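Local coordinates for protein lectin 2 (Agrocybe aegerita, PDB 4TQM) that probably acts as a carbohydrate-binding fungal lectin, here holding N-acetylglucosamine and a galactose-containing glycan at the rim of a seven-bladed beta-propeller, at residues 356-361 with 382-387; 27-32 with 45-50. The protein carries 1 engineered substitution. One frame throughout, in Å; residues are numbered along the deposited sequence.

Interaction 1 (356-361 with 382-387); sequences FGEKET and FSFSGG. With GAL (beta-D-galactopyranose), chain G; NAG (2-acetamido-2-deoxy-beta-D-glucopyranose), chain B.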
ATOM      1  N   PHE A 356       8.389 -13.106   1.556  1.00 20.30           N
ATOM      2  CA  PHE A 356       7.644 -14.308   1.882  1.00 26.63           C
ATOM      3  C   PHE A 356       7.781 -15.274   0.714  1.00 24.11           C
ATOM      4  O   PHE A 356       7.017 -15.202  -0.261  1.00 26.54           O
ATOM      5  CB  PHE A 356       6.174 -13.964   2.112  1.00 23.91           C
ATOM      6  CG  PHE A 356       5.959 -12.909   3.158  1.00 29.35           C
ATOM      7  CD1 PHE A 356       5.788 -13.261   4.485  1.00 26.94           C
ATOM      8  CD2 PHE A 356       5.936 -11.567   2.818  1.00 28.31           C
ATOM      9  CE1 PHE A 356       5.593 -12.297   5.455  1.00 28.56           C
ATOM     10  CE2 PHE A 356       5.741 -10.597   3.786  1.00 30.41           C
ATOM     11  CZ  PHE A 356       5.569 -10.963   5.105  1.00 28.36           C
ATOM     12  N   GLY A 357       8.765 -16.164   0.822  1.00 21.35           N
ATOM     13  CA  GLY A 357       9.147 -17.046  -0.266  1.00 22.79           C
ATOM     14  C   GLY A 357       8.491 -18.413  -0.259  1.00 29.05           C
ATOM     15  O   GLY A 357       7.410 -18.595   0.300  1.00 23.65           O
ATOM     16  N   GLU A 358       9.158 -19.377  -0.888  1.00 30.06           N
ATOM     17  CA  GLU A 358       8.579 -20.698  -1.115  1.00 29.93           C
ATOM     18  C   GLU A 358       8.446 -21.527   0.164  1.00 29.65           C
ATOM     19  O   GLU A 358       7.375 -22.076   0.439  1.00 28.27           O
ATOM     20  CB  GLU A 358       9.390 -21.461  -2.171  1.00 31.43           C
ATOM     21  CG  GLU A 358       8.783 -22.792  -2.613  1.00 34.80           C
ATOM     22  CD  GLU A 358       7.564 -22.632  -3.510  1.00 35.33           C
ATOM     23  OE1 GLU A 358       7.205 -21.483  -3.843  1.00 34.41           O
ATOM     24  OE2 GLU A 358       6.964 -23.662  -3.886  1.00 38.86           O
ATOM     25  N   LYS A 359       9.521 -21.611   0.943  1.00 26.51           N
ATOM     26  CA  LYS A 359       9.513 -22.435   2.152  1.00 30.92           C
ATOM     27  C   LYS A 359       9.967 -21.678   3.401  1.00 33.93           C
ATOM     28  O   LYS A 359       9.898 -22.209   4.514  1.00 35.48           O
ATOM     29  CB  LYS A 359      10.373 -23.687   1.963  1.00 31.67           C
ATOM     30  CG  LYS A 359      11.862 -23.437   2.137  1.00 39.87           C
ATOM     31  CD  LYS A 359      12.654 -24.737   2.159  1.00 43.12           C
ATOM     32  CE  LYS A 359      14.115 -24.479   2.498  1.00 41.66           C
ATOM     33  NZ  LYS A 359      14.734 -23.486   1.578  1.00 35.34           N
ATOM     34  N   GLU A 360      10.431 -20.444   3.223  1.00 30.24           N
ATOM     35  CA  GLU A 360      10.803 -19.612   4.367  1.00 33.58           C
ATOM     36  C   GLU A 360      10.708 -18.113   4.088  1.00 33.55           C
ATOM     37  O   GLU A 360      10.887 -17.660   2.954  1.00 29.61           O
ATOM     38  CB  GLU A 360      12.199 -19.980   4.889  1.00 34.26           C
ATOM     39  CG  GLU A 360      13.318 -19.858   3.868  1.00 40.21           C
ATOM     40  CD  GLU A 360      14.577 -20.592   4.300  1.00 41.36           C
ATOM     41  OE1 GLU A 360      15.676 -20.227   3.831  1.00 45.02           O
ATOM     42  OE2 GLU A 360      14.465 -21.541   5.105  1.00 48.09           O
ATOM     43  N   THR A 361      10.407 -17.353   5.137  1.00 31.20           N
ATOM     44  CA  THR A 361      10.402 -15.899   5.069  1.00 30.32           C
ATOM     45  C   THR A 361      11.822 -15.390   5.272  1.00 30.78           C
ATOM     46  O   THR A 361      12.404 -15.558   6.344  1.00 26.22           O
ATOM     47  CB  THR A 361       9.475 -15.286   6.135  1.00 28.60           C
ATOM     48  OG1 THR A 361       8.133 -15.740   5.920  1.00 29.04           O
ATOM     49  CG2 THR A 361       9.507 -13.767   6.061  1.00 27.16           C
ATOM     50  N   PHE A 382       4.541 -18.162   7.087  1.00 24.02           N
ATOM     51  CA  PHE A 382       4.192 -17.152   6.077  1.00 22.77           C
ATOM     52  C   PHE A 382       4.705 -17.472   4.667  1.00 25.92           C
ATOM     53  O   PHE A 382       4.455 -16.720   3.723  1.00 25.92           O
ATOM     54  CB  PHE A 382       4.627 -15.740   6.501  1.00 24.95           C
ATOM     55  CG  PHE A 382       4.134 -15.328   7.863  1.00 24.46           C
ATOM     56  CD1 PHE A 382       2.802 -15.008   8.066  1.00 21.65           C
ATOM     57  CD2 PHE A 382       5.010 -15.237   8.931  1.00 24.49           C
ATOM     58  CE1 PHE A 382       2.350 -14.623   9.313  1.00 22.94           C
ATOM     59  CE2 PHE A 382       4.565 -14.851  10.183  1.00 23.63           C
ATOM     60  CZ  PHE A 382       3.233 -14.542  10.374  1.00 24.35           C
ATOM     61  N   SER A 383       5.414 -18.588   4.522  1.00 26.35           N
ATOM     62  CA  SER A 383       5.890 -19.026   3.214  1.00 27.30           C
ATOM     63  C   SER A 383       4.812 -19.818   2.476  1.00 25.99           C
ATOM     64  O   SER A 383       3.907 -20.368   3.105  1.00 24.95           O
ATOM     65  CB  SER A 383       7.151 -19.877   3.360  1.00 26.94           C
ATOM     66  OG  SER A 383       6.901 -21.041   4.131  1.00 28.55           O
ATOM     67  N   PHE A 384       4.922 -19.866   1.148  1.00 22.05           N
ATOM     68  CA  PHE A 384       3.940 -20.532   0.289  1.00 26.44           C
ATOM     69  C   PHE A 384       3.584 -21.936   0.771  1.00 27.93           C
ATOM     70  O   PHE A 384       2.406 -22.254   0.942  1.00 28.34           O
ATOM     71  CB  PHE A 384       4.440 -20.584  -1.157  1.00 26.39           C
ATOM     72  CG  PHE A 384       3.425 -21.113  -2.132  1.00 31.54           C
ATOM     73  CD1 PHE A 384       2.387 -20.308  -2.575  1.00 25.97           C
ATOM     74  CD2 PHE A 384       3.515 -22.410  -2.612  1.00 30.85           C
ATOM     75  CE1 PHE A 384       1.453 -20.788  -3.474  1.00 30.40           C
ATOM     76  CE2 PHE A 384       2.583 -22.898  -3.512  1.00 32.93           C
ATOM     77  CZ  PHE A 384       1.550 -22.086  -3.945  1.00 32.26           C
ATOM     78  N   SER A 385       4.610 -22.761   0.980  1.00 28.66           N
ATOM     79  CA  SER A 385       4.470 -24.088   1.590  1.00 30.21           C
ATOM     80  C   SER A 385       3.286 -24.916   1.090  1.00 31.01           C
ATOM     81  O   SER A 385       2.345 -25.178   1.841  1.00 29.14           O
ATOM     82  CB  SER A 385       4.402 -23.968   3.116  1.00 30.32           C
ATOM     83  OG  SER A 385       5.606 -23.439   3.645  1.00 31.97           O
ATOM     84  N   GLY A 386       3.331 -25.316  -0.178  1.00 34.07           N
ATOM     85  CA  GLY A 386       2.299 -26.166  -0.748  1.00 30.05           C
ATOM     86  C   GLY A 386       0.936 -25.507  -0.849  1.00 31.26           C
ATOM     87  O   GLY A 386      -0.076 -26.183  -1.041  1.00 31.97           O
ATOM     88  N   GLY A 387       0.906 -24.185  -0.718  1.00 33.70           N
ATOM     89  CA  GLY A 387      -0.338 -23.444  -0.813  1.00 31.28           C
ATOM     90  C   GLY A 387      -0.920 -23.088   0.542  1.00 30.11           C
ATOM     91  O   GLY A 387      -2.057 -22.624   0.633  1.00 30.64           O
TER
HETATM   92  C1  GAL G   2      12.387 -23.785  -4.300  1.00 34.84           C
HETATM   93  C2  GAL G   2      12.624 -22.350  -3.854  1.00 33.45           C
HETATM   94  C3  GAL G   2      13.814 -22.264  -2.907  1.00 29.39           C
HETATM   95  C4  GAL G   2      13.777 -23.343  -1.826  1.00 29.73           C
HETATM   96  C5  GAL G   2      13.380 -24.705  -2.392  1.00 33.90           C
HETATM   97  C6  GAL G   2      13.149 -25.717  -1.275  1.00 33.53           C
HETATM   98  O2  GAL G   2      12.876 -21.548  -4.984  1.00 34.39           O
HETATM   99  O3  GAL G   2      13.793 -21.002  -2.284  1.00 29.71           O
HETATM  100  O4  GAL G   2      12.876 -22.964  -0.811  1.00 30.19           O
HETATM  101  O5  GAL G   2      12.198 -24.583  -3.152  1.00 33.97           O
HETATM  102  O6  GAL G   2      14.331 -25.874  -0.523  1.00 28.83           O
HETATM  103  C1  NAG B   3      14.977 -20.184  -2.446  1.00 29.32           C
HETATM  104  C2  NAG B   3      14.617 -18.722  -2.213  1.00 27.95           C
HETATM  105  C3  NAG B   3      15.872 -17.863  -2.312  1.00 28.79           C
HETATM  106  C4  NAG B   3      16.935 -18.399  -1.360  1.00 27.77           C
HETATM  107  C5  NAG B   3      17.142 -19.899  -1.547  1.00 32.09           C
HETATM  108  C6  NAG B   3      18.107 -20.450  -0.500  1.00 35.51           C
HETATM  109  C7  NAG B   3      12.319 -18.250  -2.764  1.00 25.89           C
HETATM  110  C8  NAG B   3      11.306 -17.920  -3.820  1.00 24.72           C
HETATM  111  N2  NAG B   3      13.593 -18.295  -3.146  1.00 26.81           N
HETATM  112  O3  NAG B   3      15.570 -16.527  -1.979  1.00 25.60           O
HETATM  113  O4  NAG B   3      18.154 -17.731  -1.592  1.00 30.90           O
HETATM  114  O5  NAG B   3      15.912 -20.595  -1.471  1.00 30.26           O
HETATM  115  O6  NAG B   3      17.636 -20.149   0.796  1.00 34.13           O
HETATM  116  O7  NAG B   3      11.965 -18.471  -1.605  1.00 30.86           O
HETATM  117  O   HOH W   1       5.897 -25.124  -1.566  1.00 29.33           O
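Glu358 and Phe384 run side by side and point the same way where two loops of a seven-bladed beta-propeller meet: the turn between strands 352-356 and 361-364 of the last blade, and the connection leaving that blade's strand 376-379. The carboxylate of Glu358 lies 21° from the plane of the Phe384 ring, with OE2 3.9 Å from CD2. Glu358 gets there by setting CG anti to its backbone N (chi1 -173°) and bending at chi2. Its two oxygens are held by His338 and Lys337, which fix the carboxylate's rotation. Backbone bonds carry the loops themselves: Phe384 N reaches Gly357 O at 2.9 Å, and Ser385 N follows to Glu358 O. Deeper in, Phe356 and Phe382 also lie alongside each other; Phe382 CB meets the edge of the Phe356 ring at CD1 (3.4 Å). Both are buried and touch Ile21 of strand 20-24, a place suited to large apolar rings. Small Ser383 slips under the turn, its OG accepting from Ser385 OG at 2.8 Å and also hydrogen-bonded to Asn380 O.

The outer side of this turn is a sugar site. Gly357, lacking a side chain, leaves room for the acetamide O7 of N-acetylglucosamine, which accepts from Glu358 N at 3.0 Å, while the long Lys359 sends NZ to galactose O4 at 3.1 Å. One water at the Phe384 ring edge donates to Glu358 OE2 and accepts from Gly386 N.

Interaction 2 (27-32 with 45-50); sequences DGVVIG and KNFAQN. With NAG (2-acetamido-2-deoxy-beta-D-glucopyranose), chain C.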
ATOM      1  N   ASP A  27      -6.515 -20.461   8.588  1.00 22.16           N
ATOM      2  CA  ASP A  27      -7.232 -20.742   9.831  1.00 28.10           C
ATOM      3  C   ASP A  27      -7.521 -19.491  10.659  1.00 25.11           C
ATOM      4  O   ASP A  27      -8.197 -19.560  11.687  1.00 25.66           O
ATOM      5  CB  ASP A  27      -6.459 -21.754  10.680  1.00 28.67           C
ATOM      6  CG  ASP A  27      -6.424 -23.132  10.051  1.00 34.79           C
ATOM      7  OD1 ASP A  27      -7.460 -23.565   9.505  1.00 32.14           O
ATOM      8  OD2 ASP A  27      -5.358 -23.781  10.100  1.00 39.81           O
ATOM      9  N   GLY A  28      -7.010 -18.351  10.210  1.00 22.96           N
ATOM     10  CA  GLY A  28      -7.199 -17.106  10.929  1.00 19.71           C
ATOM     11  C   GLY A  28      -6.001 -16.190  10.794  1.00 21.23           C
ATOM     12  O   GLY A  28      -5.095 -16.446  10.000  1.00 21.33           O
ATOM     13  N   VAL A  29      -5.995 -15.118  11.577  1.00 21.02           N
ATOM     14  CA  VAL A  29      -4.926 -14.133  11.512  1.00 17.48           C
ATOM     15  C   VAL A  29      -3.722 -14.547  12.357  1.00 22.17           C
ATOM     16  O   VAL A  29      -3.828 -14.738  13.575  1.00 18.93           O
ATOM     17  CB  VAL A  29      -5.418 -12.745  11.958  1.00 16.21           C
ATOM     18  CG1 VAL A  29      -4.352 -11.695  11.691  1.00 17.61           C
ATOM     19  CG2 VAL A  29      -6.709 -12.388  11.236  1.00 17.44           C
ATOM     20  N   VAL A  30      -2.583 -14.688  11.689  1.00 18.70           N
ATOM     21  CA  VAL A  30      -1.320 -15.021  12.330  1.00 21.82           C
ATOM     22  C   VAL A  30      -0.460 -13.767  12.429  1.00 22.43           C
ATOM     23  O   VAL A  30      -0.217 -13.085  11.428  1.00 21.06           O
ATOM     24  CB  VAL A  30      -0.557 -16.090  11.534  1.00 20.40           C
ATOM     25  CG1 VAL A  30       0.758 -16.436  12.221  1.00 18.55           C
ATOM     26  CG2 VAL A  30      -1.418 -17.332  11.354  1.00 23.69           C
ATOM     27  N   ILE A  31      -0.009 -13.460  13.639  1.00 21.04           N
ATOM     28  CA  ILE A  31       0.798 -12.274  13.873  1.00 17.91           C
ATOM     29  C   ILE A  31       2.270 -12.638  14.037  1.00 23.34           C
ATOM     30  O   ILE A  31       2.628 -13.450  14.891  1.00 24.13           O
ATOM     31  CB  ILE A  31       0.321 -11.507  15.124  1.00 25.75           C
ATOM     32  CG1 ILE A  31      -1.148 -11.098  14.978  1.00 19.40           C
ATOM     33  CG2 ILE A  31       1.202 -10.290  15.378  1.00 19.99           C
ATOM     34  CD1 ILE A  31      -1.394 -10.064  13.898  1.00 22.81           C
ATOM     35  N   GLY A  32       3.113 -12.040  13.202  1.00 19.58           N
ATOM     36  CA  GLY A  32       4.552 -12.179  13.314  1.00 20.71           C
ATOM     37  C   GLY A  32       5.151 -10.876  13.805  1.00 24.21           C
ATOM     38  O   GLY A  32       5.687 -10.084  13.021  1.00 19.23           O
ATOM     39  N   LYS A  45      -9.295 -16.316  15.293  1.00 20.05           N
ATOM     40  CA  LYS A  45      -9.816 -17.399  14.466  1.00 22.46           C
ATOM     41  C   LYS A  45     -10.965 -16.890  13.604  1.00 23.53           C
ATOM     42  O   LYS A  45     -12.124 -17.271  13.789  1.00 20.99           O
ATOM     43  CB  LYS A  45     -10.243 -18.591  15.327  1.00 26.26           C
ATOM     44  CG  LYS A  45      -9.069 -19.300  15.989  1.00 32.55           C
ATOM     45  CD  LYS A  45      -9.512 -20.505  16.806  1.00 37.17           C
ATOM     46  CE  LYS A  45      -8.309 -21.286  17.319  1.00 41.61           C
ATOM     47  NZ  LYS A  45      -8.704 -22.455  18.156  1.00 51.96           N
ATOM     48  N   ASN A  46     -10.623 -16.019  12.661  1.00 19.39           N
ATOM     49  CA  ASN A  46     -11.597 -15.365  11.801  1.00 17.18           C
ATOM     50  C   ASN A  46     -10.842 -14.656  10.681  1.00 20.21           C
ATOM     51  O   ASN A  46      -9.622 -14.795  10.580  1.00 20.05           O
ATOM     52  CB  ASN A  46     -12.428 -14.363  12.608  1.00 18.49           C
ATOM     53  CG  ASN A  46     -13.808 -14.131  12.016  1.00 22.94           C
ATOM     54  OD1 ASN A  46     -13.968 -14.013  10.799  1.00 21.41           O
ATOM     55  ND2 ASN A  46     -14.816 -14.070  12.881  1.00 24.91           N
ATOM     56  N   PHE A  47     -11.564 -13.905   9.850  1.00 19.38           N
ATOM     57  CA  PHE A  47     -10.971 -13.198   8.712  1.00 19.34           C
ATOM     58  C   PHE A  47     -10.194 -14.146   7.797  1.00 16.36           C
ATOM     59  O   PHE A  47      -9.191 -13.757   7.197  1.00 21.91           O
ATOM     60  CB  PHE A  47     -10.055 -12.060   9.184  1.00 14.34           C
ATOM     61  CG  PHE A  47     -10.727 -11.068  10.092  1.00 15.89           C
ATOM     62  CD1 PHE A  47     -11.432  -9.997   9.570  1.00 14.52           C
ATOM     63  CD2 PHE A  47     -10.644 -11.203  11.471  1.00 18.68           C
ATOM     64  CE1 PHE A  47     -12.049  -9.080  10.403  1.00 16.42           C
ATOM     65  CE2 PHE A  47     -11.260 -10.287  12.311  1.00 17.14           C
ATOM     66  CZ  PHE A  47     -11.962  -9.225  11.774  1.00 18.60           C
ATOM     67  N   ALA A  48     -10.661 -15.386   7.687  1.00 19.49           N
ATOM     68  CA  ALA A  48      -9.889 -16.426   7.013  1.00 19.46           C
ATOM     69  C   ALA A  48     -10.706 -17.273   6.040  1.00 19.62           C
ATOM     70  O   ALA A  48     -11.924 -17.388   6.171  1.00 17.82           O
ATOM     71  CB  ALA A  48      -9.229 -17.319   8.036  1.00 19.41           C
ATOM     72  N   GLN A  49     -10.005 -17.868   5.076  1.00 23.58           N
ATOM     73  CA  GLN A  49     -10.597 -18.778   4.101  1.00 24.69           C
ATOM     74  C   GLN A  49     -11.421 -19.866   4.777  1.00 24.88           C
ATOM     75  O   GLN A  49     -12.529 -20.182   4.339  1.00 25.94           O
ATOM     76  CB  GLN A  49      -9.495 -19.439   3.272  1.00 21.61           C
ATOM     77  CG  GLN A  49     -10.006 -20.352   2.170  1.00 23.99           C
ATOM     78  CD  GLN A  49     -10.306 -19.601   0.889  1.00 24.73           C
ATOM     79  OE1 GLN A  49      -9.921 -18.441   0.730  1.00 19.51           O
ATOM     80  NE2 GLN A  49     -10.995 -20.262  -0.035  1.00 25.02           N
ATOM     81  N   ASN A  50     -10.874 -20.434   5.848  1.00 25.30           N
ATOM     82  CA  ASN A  50     -11.528 -21.530   6.546  1.00 27.47           C
ATOM     83  C   ASN A  50     -11.948 -21.157   7.963  1.00 29.35           C
ATOM     84  O   ASN A  50     -12.061 -22.018   8.838  1.00 29.71           O
ATOM     85  CB  ASN A  50     -10.625 -22.765   6.556  1.00 31.14           C
ATOM     86  CG  ASN A  50     -10.153 -23.145   5.166  1.00 32.89           C
ATOM     87  OD1 ASN A  50      -8.956 -23.141   4.883  1.00 37.66           O
ATOM     88  ND2 ASN A  50     -11.096 -23.469   4.289  1.00 32.95           N
TER
HETATM   89  C1  NAG C   3     -19.733 -13.939   8.550  1.00 27.90           C
HETATM   90  C2  NAG C   3     -18.357 -13.278   8.562  1.00 22.69           C
HETATM   91  C3  NAG C   3     -17.517 -13.800   9.719  1.00 20.04           C
HETATM   92  C4  NAG C   3     -18.297 -13.670  11.022  1.00 27.17           C
HETATM   93  C5  NAG C   3     -19.627 -14.401  10.881  1.00 27.20           C
HETATM   94  C6  NAG C   3     -20.457 -14.311  12.155  1.00 28.51           C
HETATM   95  C7  NAG C   3     -17.730 -12.580   6.336  1.00 21.03           C
HETATM   96  C8  NAG C   3     -16.959 -12.864   5.080  1.00 19.30           C
HETATM   97  N2  NAG C   3     -17.679 -13.500   7.297  1.00 22.70           N
HETATM   98  O3  NAG C   3     -16.316 -13.071   9.798  1.00 23.62           O
HETATM   99  O4  NAG C   3     -17.555 -14.205  12.095  1.00 22.31           O
HETATM  100  O5  NAG C   3     -20.362 -13.836   9.815  1.00 25.52           O
HETATM  101  O6  NAG C   3     -20.813 -12.964  12.371  1.00 34.01           O
HETATM  102  O7  NAG C   3     -18.382 -11.544   6.451  1.00 18.08           O
HETATM  103  O   HOH W   2     -10.289 -23.487  10.517  1.00 37.40           O
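This is a close van der Waals contact of backbone and small side chains, Gly28 and Val29 against Asn46, Phe47 and Ala48, at the point where the loop after strand 41-44 curls back over the start of strand 29-32. No hydrogen bond joins the two directly. Instead Ala48 presses its methyl CB to 3.3 Å from Gly28 N, and Gly28 CA makes a CH...O contact with Asn46 O. Gly28, with phi 146°, adopts a backbone shape suited to glycine, and its bare CA lets the loop come this near. Val29 offers its CG2 branch to Phe47 CB at 3.9 Å, the two side chains crossing at a slant.

Phe47, with positive phi, and Ala48 fit a G1 beta bulge. In the propeller this bend swings the Phe47 ring into the seam between the first blade and the next, against Phe24, Tyr83, Pro97 and Trp54.

Asn46, just before the bulge, faces N-acetylglucosamine, its CG anti to the backbone N (chi1 -153°). Its OD1 takes Phe47 N at 2.6 Å, in the carbonyl plane on a lone pair, which steadies the amide. OD1 also accepts from O3 of N-acetylglucosamine at 2.7 Å, while ND2 donates to the sugar's O4 at 2.9 Å, so that one amide, both donor and acceptor, reads two neighbouring hydroxyls. At the exposed end, a water donates to both Asp27 OD1 and Asn50 O.

How the interactions relate
From the N terminus, interaction 2 comes first: 12 residues, including strand 41-44, separate 27-32 from 45-50, closing a short loop on the first blade. Interaction 1 closes a loop of 20 residues on the last blade, just before the chain runs on to strand 395-399, which pairs with 20-24 and so completes the first blade and the ring. The two contacts are in series, neither nested nor crossed, with centres about 16 Å apart. They nevertheless touch: Phe382 CZ packs 3.6 Å from Val30 CG1, joining last blade to first. Each also borders a separate sugar site, one shared with Trp333, the other with Trp54.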